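PDB 4JG2: phage-related protein, which is of unconfirmed function but is probably a phage single-stranded DNA-binding protein of the Enc34 type. Local coordinates for residues T36-V42 with A158-F164; R45-H50 with E189-R194. All blocks are in the same frame, centred on the assembly; numbering follows the deposited sequence. Where two conformers were deposited one is given.

Contact 1 of 2, residues T36-V42 with A158-F164; sequences TKVVTSV and ARVSLNF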
ATOM      1  N   THR A  36      -5.910 -12.469  -2.226  1.00 12.21           N
ATOM      2  CA  THR A  36      -5.835 -11.216  -1.509  1.00  9.84           C
ATOM      3  C   THR A  36      -4.538 -10.426  -1.751  1.00  9.03           C
ATOM      4  O   THR A  36      -4.372  -9.340  -1.203  1.00 10.08           O
ATOM      5  CB  THR A  36      -6.045 -11.466   0.001  1.00 11.35           C
ATOM      6  OG1 THR A  36      -5.025 -12.355   0.491  1.00 13.93           O
ATOM      7  CG2 THR A  36      -7.401 -12.013   0.301  1.00 14.10           C
ATOM      8  N   LYS A  37      -3.675 -10.955  -2.600  1.00  9.56           N
ATOM      9  CA  LYS A  37      -2.393 -10.326  -2.925  1.00  9.76           C
ATOM     10  C   LYS A  37      -2.469  -9.652  -4.295  1.00  9.01           C
ATOM     11  O   LYS A  37      -2.958 -10.300  -5.255  1.00 10.58           O
ATOM     12  CB  LYS A  37      -1.279 -11.380  -2.905  1.00 11.17           C
ATOM     13  CG  LYS A  37       0.069 -10.866  -3.208  1.00 14.59           C
ATOM     14  CD  LYS A  37       1.096 -12.013  -3.160  1.00 19.65           C
ATOM     15  CE  LYS A  37       2.423 -11.535  -3.722  1.00 23.11           C
ATOM     16  NZ  LYS A  37       3.334 -12.700  -3.958  1.00 32.64           N
ATOM     17  N   VAL A  38      -2.008  -8.416  -4.395  1.00  7.84           N
ATOM     18  CA  VAL A  38      -1.951  -7.666  -5.661  1.00  8.28           C
ATOM     19  C   VAL A  38      -0.597  -7.013  -5.773  1.00  8.47           C
ATOM     20  O   VAL A  38      -0.127  -6.397  -4.819  1.00 11.24           O
ATOM     21  CB  VAL A  38      -3.004  -6.547  -5.701  1.00 10.24           C
ATOM     22  CG1 VAL A  38      -2.878  -5.731  -7.029  1.00 12.17           C
ATOM     23  CG2 VAL A  38      -4.409  -7.114  -5.518  1.00 11.52           C
ATOM     24  N   VAL A  39       0.022  -7.129  -6.929  1.00  7.99           N
ATOM     25  CA  VAL A  39       1.256  -6.396  -7.235  1.00  8.19           C
ATOM     26  C   VAL A  39       0.899  -5.268  -8.192  1.00  8.42           C
ATOM     27  O   VAL A  39       0.396  -5.528  -9.294  1.00 10.66           O
ATOM     28  CB  VAL A  39       2.367  -7.298  -7.776  1.00  9.44           C
ATOM     29  CG1 VAL A  39       3.681  -6.552  -7.913  1.00 11.53           C
ATOM     30  CG2 VAL A  39       2.608  -8.472  -6.869  1.00 11.50           C
ATOM     31  N   THR A  40       1.103  -4.021  -7.774  1.00  7.95           N
ATOM     32  CA  THR A  40       0.707  -2.851  -8.586  1.00  8.12           C
ATOM     33  C   THR A  40       1.607  -2.678  -9.804  1.00  8.23           C
ATOM     34  O   THR A  40       2.632  -3.370  -9.937  1.00  9.52           O
ATOM     35  CB  THR A  40       0.642  -1.585  -7.724  1.00  8.30           C
ATOM     36  OG1 THR A  40       1.962  -1.217  -7.378  1.00  8.32           O
ATOM     37  CG2 THR A  40      -0.172  -1.784  -6.453  1.00  8.28           C
ATOM     38  N   SER A  41       1.193  -1.765 -10.671  1.00  8.50           N
ATOM     39  CA  SER A  41       1.880  -1.575 -11.956  1.00  8.96           C
ATOM     40  C   SER A  41       3.144  -0.792 -11.876  1.00  8.96           C
ATOM     41  O   SER A  41       3.415  -0.069 -10.892  1.00  9.03           O
ATOM     42  CB  SER A  41       0.926  -0.916 -13.009  1.00 10.84           C
ATOM     43  OG  SER A  41       1.039   0.472 -12.886  1.00 11.17           O
ATOM     44  N   VAL A  42       3.889  -0.798 -12.960  1.00  9.70           N
ATOM     45  CA  VAL A  42       5.079   0.061 -13.069  1.00  9.56           C
ATOM     46  C   VAL A  42       4.785   1.565 -13.024  1.00  9.25           C
ATOM     47  O   VAL A  42       5.704   2.365 -12.899  1.00 11.60           O
ATOM     48  CB  VAL A  42       5.894  -0.260 -14.352  1.00 10.52           C
ATOM     49  CG1 VAL A  42       6.444  -1.662 -14.276  1.00 12.40           C
ATOM     50  CG2 VAL A  42       5.109  -0.047 -15.639  1.00 12.31           C
ATOM     51  N   ALA A 158       7.344   2.845  -8.592  1.00  7.22           N
ATOM     52  CA  ALA A 158       7.752   1.553  -8.157  1.00  6.69           C
ATOM     53  C   ALA A 158       6.547   0.623  -8.107  1.00  7.00           C
ATOM     54  O   ALA A 158       5.468   1.053  -7.660  1.00  8.20           O
ATOM     55  CB  ALA A 158       8.362   1.612  -6.762  1.00  8.52           C
ATOM     56  N   ARG A 159       6.743  -0.651  -8.481  1.00  7.51           N
ATOM     57  CA  ARG A 159       5.704  -1.655  -8.217  1.00  6.98           C
ATOM     58  C   ARG A 159       5.684  -1.958  -6.707  1.00  7.48           C
ATOM     59  O   ARG A 159       6.754  -2.024  -6.081  1.00  7.74           O
ATOM     60  CB  ARG A 159       5.963  -2.986  -8.954  1.00  7.73           C
ATOM     61  CG  ARG A 159       6.106  -2.838 -10.488  1.00  8.85           C
ATOM     62  CD  ARG A 159       6.107  -4.209 -11.181  1.00 11.85           C
ATOM     63  NE  ARG A 159       4.753  -4.674 -11.119  1.00 11.54           N
ATOM     64  CZ  ARG A 159       4.354  -5.925 -11.271  1.00 13.33           C
ATOM     65  NH1 ARG A 159       5.215  -6.881 -11.553  1.00 14.00           N
ATOM     66  NH2 ARG A 159       3.036  -6.168 -11.191  1.00 16.26           N
ATOM     67  N   VAL A 160       4.496  -2.196  -6.145  1.00  7.03           N
ATOM     68  CA  VAL A 160       4.363  -2.520  -4.734  1.00  6.69           C
ATOM     69  C   VAL A 160       3.494  -3.749  -4.564  1.00  6.91           C
ATOM     70  O   VAL A 160       2.432  -3.834  -5.199  1.00  7.68           O
ATOM     71  CB  VAL A 160       3.773  -1.341  -3.938  1.00  7.38           C
ATOM     72  CG1 VAL A 160       3.760  -1.665  -2.442  1.00  7.60           C
ATOM     73  CG2 VAL A 160       4.530  -0.033  -4.204  1.00  8.09           C
ATOM     74  N   SER A 161       3.952  -4.670  -3.728  0.50  7.76           N
ATOM     75  CA  SER A 161       3.178  -5.840  -3.393  0.50  8.56           C
ATOM     76  C   SER A 161       2.286  -5.458  -2.194  0.50  7.57           C
ATOM     77  O   SER A 161       2.742  -4.830  -1.242  0.50  8.16           O
ATOM     78  CB  SER A 161       4.102  -6.997  -3.031  0.50 10.44           C
ATOM     79  OG  SER A 161       3.354  -8.161  -2.786  0.50 17.35           O
ATOM     80  N   LEU A 162       1.020  -5.808  -2.311  1.00  8.98           N
ATOM     81  CA  LEU A 162       0.012  -5.516  -1.331  1.00  9.31           C
ATOM     82  C   LEU A 162      -0.778  -6.729  -0.938  1.00  9.00           C
ATOM     83  O   LEU A 162      -1.074  -7.576  -1.791  1.00 10.90           O
ATOM     84  CB  LEU A 162      -1.002  -4.522  -1.955  1.00  9.97           C
ATOM     85  CG  LEU A 162      -0.460  -3.197  -2.506  1.00 12.06           C
ATOM     86  CD1 LEU A 162      -1.606  -2.418  -3.140  1.00 13.39           C
ATOM     87  CD2 LEU A 162       0.291  -2.373  -1.458  1.00 13.42           C
ATOM     88  N   ASN A 163      -1.134  -6.852   0.335  0.50  9.14           N
ATOM     89  CA  ASN A 163      -2.018  -7.931   0.758  0.50  9.40           C
ATOM     90  C   ASN A 163      -3.135  -7.296   1.534  0.50  8.40           C
ATOM     91  O   ASN A 163      -2.956  -6.450   2.389  0.50 12.19           O
ATOM     92  CB  ASN A 163      -1.374  -9.086   1.581  0.50 12.62           C
ATOM     93  CG  ASN A 163      -2.328 -10.323   1.782  0.50 15.83           C
ATOM     94  OD1 ASN A 163      -2.373 -11.287   0.947  0.50 24.78           O
ATOM     95  ND2 ASN A 163      -3.038 -10.343   2.936  0.50 27.62           N
ATOM     96  N   PHE A 164      -4.319  -7.697   1.193  1.00  7.94           N
ATOM     97  CA  PHE A 164      -5.521  -7.171   1.831  1.00  7.96           C
ATOM     98  C   PHE A 164      -6.076  -8.152   2.823  1.00  7.49           C
ATOM     99  O   PHE A 164      -6.118  -9.349   2.550  1.00  9.98           O
ATOM    100  CB  PHE A 164      -6.542  -6.854   0.711  1.00  8.22           C
ATOM    101  CG  PHE A 164      -6.070  -5.733  -0.204  1.00  8.19           C
ATOM    102  CD1 PHE A 164      -5.334  -5.970  -1.365  1.00  8.93           C
ATOM    103  CD2 PHE A 164      -6.263  -4.424   0.147  1.00  7.83           C
ATOM    104  CE1 PHE A 164      -4.878  -4.943  -2.168  1.00  9.12           C
ATOM    105  CE2 PHE A 164      -5.809  -3.383  -0.630  1.00  8.74           C
ATOM    106  CZ  PHE A 164      -5.103  -3.664  -1.774  1.00  8.76           C
TER
HETATM  107  O   HOH W   1      -5.341 -11.841   3.506  1.00 29.29           O

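Contact 2 of 2, residues R45-H50 with E189-R194; sequences RLSYFH and EPLGGR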
ATOM      1  N   ARG A  45       3.008   5.420  -8.216  1.00  7.43           N
ATOM      2  CA  ARG A  45       3.888   6.420  -7.619  1.00  7.45           C
ATOM      3  C   ARG A  45       3.854   6.295  -6.095  1.00  6.49           C
ATOM      4  O   ARG A  45       2.812   5.963  -5.528  1.00  8.25           O
ATOM      5  CB  ARG A  45       3.488   7.833  -8.061  1.00  8.08           C
ATOM      6  CG  ARG A  45       4.561   8.869  -7.849  1.00  8.27           C
ATOM      7  CD  ARG A  45       4.161  10.226  -8.397  1.00  9.08           C
ATOM      8  NE  ARG A  45       5.248  11.201  -8.292  1.00  8.50           N
ATOM      9  CZ  ARG A  45       5.094  12.506  -8.388  1.00  9.16           C
ATOM     10  NH1 ARG A  45       3.874  12.991  -8.635  1.00 11.26           N
ATOM     11  NH2 ARG A  45       6.094  13.336  -8.289  1.00 10.70           N
ATOM     12  N   LEU A  46       4.982   6.546  -5.429  1.00  7.09           N
ATOM     13  CA  LEU A  46       5.050   6.452  -3.966  1.00  6.80           C
ATOM     14  C   LEU A  46       4.885   7.819  -3.357  1.00  7.48           C
ATOM     15  O   LEU A  46       5.581   8.797  -3.724  1.00  9.78           O
ATOM     16  CB  LEU A  46       6.397   5.853  -3.542  1.00  7.28           C
ATOM     17  CG  LEU A  46       6.788   4.548  -4.204  1.00  7.96           C
ATOM     18  CD1 LEU A  46       8.046   4.008  -3.599  1.00  9.77           C
ATOM     19  CD2 LEU A  46       5.682   3.508  -4.133  1.00  8.74           C
ATOM     20  N   SER A  47       4.010   7.916  -2.343  1.00  7.02           N
ATOM     21  CA  SER A  47       3.821   9.112  -1.550  1.00  7.54           C
ATOM     22  C   SER A  47       4.067   8.754  -0.081  1.00  7.40           C
ATOM     23  O   SER A  47       3.715   7.650   0.369  1.00  7.77           O
ATOM     24  CB  SER A  47       2.384   9.649  -1.739  1.00  9.94           C
ATOM     25  OG  SER A  47       1.961  10.586  -0.787  1.00 12.06           O
ATOM     26  N   TYR A  48       4.638   9.673   0.695  1.00  7.20           N
ATOM     27  CA  TYR A  48       4.878   9.444   2.099  1.00  8.51           C
ATOM     28  C   TYR A  48       5.604   8.114   2.291  1.00  8.20           C
ATOM     29  O   TYR A  48       5.206   7.241   3.098  1.00  9.04           O
ATOM     30  CB  TYR A  48       3.599   9.566   2.950  1.00  9.11           C
ATOM     31  CG  TYR A  48       2.893  10.874   2.793  1.00  9.66           C
ATOM     32  CD1 TYR A  48       3.523  12.067   3.030  1.00 11.02           C
ATOM     33  CD2 TYR A  48       1.578  10.907   2.417  1.00 13.62           C
ATOM     34  CE1 TYR A  48       2.830  13.267   2.939  1.00 13.02           C
ATOM     35  CE2 TYR A  48       0.908  12.079   2.292  1.00 17.82           C
ATOM     36  CZ  TYR A  48       1.537  13.265   2.578  1.00 14.96           C
ATOM     37  OH  TYR A  48       0.909  14.501   2.452  1.00 26.32           O
ATOM     38  N   PHE A  49       6.721   7.977   1.602  1.00  8.71           N
ATOM     39  CA  PHE A  49       7.466   6.749   1.644  1.00  8.05           C
ATOM     40  C   PHE A  49       8.266   6.558   2.926  1.00  8.55           C
ATOM     41  O   PHE A  49       9.205   7.293   3.214  1.00 10.74           O
ATOM     42  CB  PHE A  49       8.416   6.690   0.416  1.00  9.40           C
ATOM     43  CG  PHE A  49       9.296   5.523   0.408  1.00  8.91           C
ATOM     44  CD1 PHE A  49       8.861   4.268   0.143  1.00 12.02           C
ATOM     45  CD2 PHE A  49      10.610   5.732   0.737  1.00 13.09           C
ATOM     46  CE1 PHE A  49       9.858   3.190   0.158  1.00 14.50           C
ATOM     47  CE2 PHE A  49      11.498   4.777   0.806  1.00 17.47           C
ATOM     48  CZ  PHE A  49      11.185   3.531   0.498  1.00 13.27           C
ATOM     49  N   HIS A  50       7.915   5.499   3.646  1.00  7.35           N
ATOM     50  CA  HIS A  50       8.593   5.104   4.874  1.00  6.89           C
ATOM     51  C   HIS A  50       8.909   3.624   4.784  1.00  6.99           C
ATOM     52  O   HIS A  50       8.542   2.816   5.616  1.00  8.66           O
ATOM     53  CB  HIS A  50       7.781   5.452   6.092  1.00  7.77           C
ATOM     54  CG  HIS A  50       7.655   6.927   6.300  1.00  9.65           C
ATOM     55  ND1 HIS A  50       8.710   7.721   6.640  1.00 12.93           N
ATOM     56  CD2 HIS A  50       6.608   7.753   6.141  1.00 13.68           C
ATOM     57  CE1 HIS A  50       8.319   8.978   6.695  1.00 15.27           C
ATOM     58  NE2 HIS A  50       7.047   9.031   6.360  1.00 17.86           N
ATOM     59  N   GLU A 189       9.621  13.266  -9.693  1.00 11.19           N
ATOM     60  CA  GLU A 189       9.933  14.449  -8.918  1.00 11.72           C
ATOM     61  C   GLU A 189       9.696  14.165  -7.435  1.00 10.13           C
ATOM     62  O   GLU A 189       8.683  13.580  -7.057  1.00  9.45           O
ATOM     63  CB  GLU A 189       9.096  15.662  -9.361  1.00 14.14           C
ATOM     64  CG  GLU A 189       9.621  16.503 -10.501  1.00 23.73           C
ATOM     65  CD  GLU A 189      10.887  17.301 -10.005  1.00 32.19           C
ATOM     66  OE1 GLU A 189      10.882  18.344  -9.200  1.00 34.16           O
ATOM     67  OE2 GLU A 189      11.918  16.784 -10.384  1.00 29.96           O
ATOM     68  N   PRO A 190      10.608  14.608  -6.568  1.00 10.09           N
ATOM     69  CA  PRO A 190      10.422  14.341  -5.156  1.00 10.12           C
ATOM     70  C   PRO A 190       9.171  15.046  -4.600  1.00  9.85           C
ATOM     71  O   PRO A 190       8.832  16.192  -5.017  1.00 11.63           O
ATOM     72  CB  PRO A 190      11.733  14.813  -4.536  1.00 13.77           C
ATOM     73  CG  PRO A 190      12.714  14.758  -5.684  1.00 19.76           C
ATOM     74  CD  PRO A 190      11.938  15.185  -6.829  1.00 14.08           C
ATOM     75  N   LEU A 191       8.509  14.375  -3.652  1.00  8.87           N
ATOM     76  CA  LEU A 191       7.347  14.878  -2.953  1.00  9.80           C
ATOM     77  C   LEU A 191       7.698  15.209  -1.527  1.00 11.37           C
ATOM     78  O   LEU A 191       8.503  14.501  -0.896  1.00 12.90           O
ATOM     79  CB  LEU A 191       6.169  13.918  -3.004  1.00 10.54           C
ATOM     80  CG  LEU A 191       5.683  13.657  -4.405  1.00 10.26           C
ATOM     81  CD1 LEU A 191       4.690  12.495  -4.417  1.00 10.44           C
ATOM     82  CD2 LEU A 191       5.027  14.879  -5.076  1.00 11.91           C
ATOM     83  N   GLY A 192       7.126  16.277  -1.000  1.00 13.13           N
ATOM     84  CA  GLY A 192       7.346  16.673   0.360  1.00 14.16           C
ATOM     85  C   GLY A 192       6.697  15.730   1.368  1.00 12.11           C
ATOM     86  O   GLY A 192       5.761  15.008   1.034  1.00 13.82           O
ATOM     87  N   GLY A 193       7.168  15.700   2.614  1.00 13.78           N
ATOM     88  CA  GLY A 193       6.629  14.809   3.621  1.00 14.50           C
ATOM     89  C   GLY A 193       5.718  15.484   4.601  1.00 15.32           C
ATOM     90  O   GLY A 193       5.364  16.647   4.448  1.00 17.97           O
ATOM     91  N   ARG A 194       5.287  14.682   5.573  1.00 19.46           N
ATOM     92  CA  ARG A 194       4.439  15.123   6.663  1.00 19.44           C
ATOM     93  C   ARG A 194       5.201  16.113   7.549  1.00 23.13           C
ATOM     94  O   ARG A 194       6.439  16.062   7.619  1.00 29.20           O
ATOM     95  CB  ARG A 194       3.870  13.927   7.471  1.00 22.92           C
ATOM     96  CG  ARG A 194       2.979  12.926   6.704  1.00 21.44           C
ATOM     97  CD  ARG A 194       2.172  11.915   7.546  1.00 19.92           C
ATOM     98  NE  ARG A 194       1.312  11.000   6.759  1.00 21.29           N
ATOM     99  CZ  ARG A 194       1.673   9.826   6.260  1.00 19.29           C
ATOM    100  NH1 ARG A 194       2.856   9.304   6.506  1.00 16.56           N
ATOM    101  NH2 ARG A 194       0.783   9.122   5.600  1.00 21.74           N
TER
HETATM  102  O   HOH W   2       3.431   6.665   5.041  1.00 12.47           O
HETATM  103  O   HOH W   3       5.249  12.371  -0.118  1.00 13.01           O
HETATM  104  O   HOH W   4       6.538  11.971   5.417  1.00 27.00           O
HETATM  105  O   HOH W   5       5.078  10.400   7.737  1.00 27.35           O

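Contact 1 of 2, residues T36-V42 with A158-F164
The guanidinium of Arg159 has Val39 CG1 over one face, with CG1 3.4 Å from NH2, and Thr40 at its edge. Arg159 NE gives its N-H to Thr40 O at 2.8 Å, near the guanidinium plane. Arg159 NH2 adds weak bonds to Thr40 O and Val39 O. The chain bends at chi3 (73°), which turns the group back onto Val39 and Thr40, at the end of strand 37-39. The Phe164 ring is met at its edge: Thr36 O lies near its plane, and Val38 CG2 reaches CE1 at 4.0 Å. Between these groups the backbones form an antiparallel pair. Val38 and Leu162 are the hydrogen-bonded pair, with Leu162 N to Val38 O at 2.8 Å. Thr40 N bonds Val160 O at 2.9 Å and continues the pairing beyond the strand. Thr40 OG1 accepts from Val160 N at 3.0 Å and also bonds Thr44. At the far end a water joins Thr36 OG1, Asn163 ND2 and Phe164 O. Lys37, Val39, Ser161 and Asn163 point to one face of the sheet. Val38 and Leu162 point to the other. On that second side Val38 and Phe164 pack on Ala84 of helix 75-96. Strand 157-169 lies between strands 37-39 and 175-186.

Contact 2 of 2, residues R45-H50 with E189-R194
Arg194 lays its guanidinium flat on the ring of Tyr48, and this stack is the close-packed part of the contact. The planes are 22° and the centres 4.3 Å apart, an off-centre cation-pi contact. Arg194 NH1 reaches past the ring to Tyr48 CB at 3.6 Å, while CG of Arg194 lies 3.8 Å from Tyr48 CE1. The arginine chain is extended from CG to NE (chi3 179°), which carries the guanidinium across the ring. At the other end, Arg45 NH2 donates to Glu189 O at 2.9 Å, with a bent N-H...O angle of 136°. Leu191 lies over one face of the Arg45 guanidinium, its CD2 3.7 Å from NH2. Between these two ends the contact is looser: a water links Tyr48 N to Gly192 O. Beyond the stack, another water takes a hydrogen from Arg194 NH1 and gives one to Tyr48 O. The edge of the His50 ring faces Arg194, and two further waters lie between these residues. The contact joins the loop after strand 175-186 to strand 45-50, which turns a corner at Tyr48 at the edge of an antiparallel sheet. Strand 63-71 pairs with it, and Arg45 NE bonds Gly155 O.

Overall arrangement
Contact 1 is partly buried, with its centre about 7 Å from the centre of the chain. Contact 2 is a surface contact, about 13 Å from that centre. Contact 1 pairs two strands of the mixed sheet, so backbone hydrogen bonds dominate. Contact 2 sets a strand against an irregular loop and relies on arginine side chains and bridging waters. In both, an arginine donates to a main-chain carbonyl. Strands 37-39 and 45-50 follow each other in the chain but belong to different sheets. The contact centres are about 18 Å apart. They meet at Leu46, which packs on Ala158 and Val160 and so joins residues 45-50 to strand 157-169.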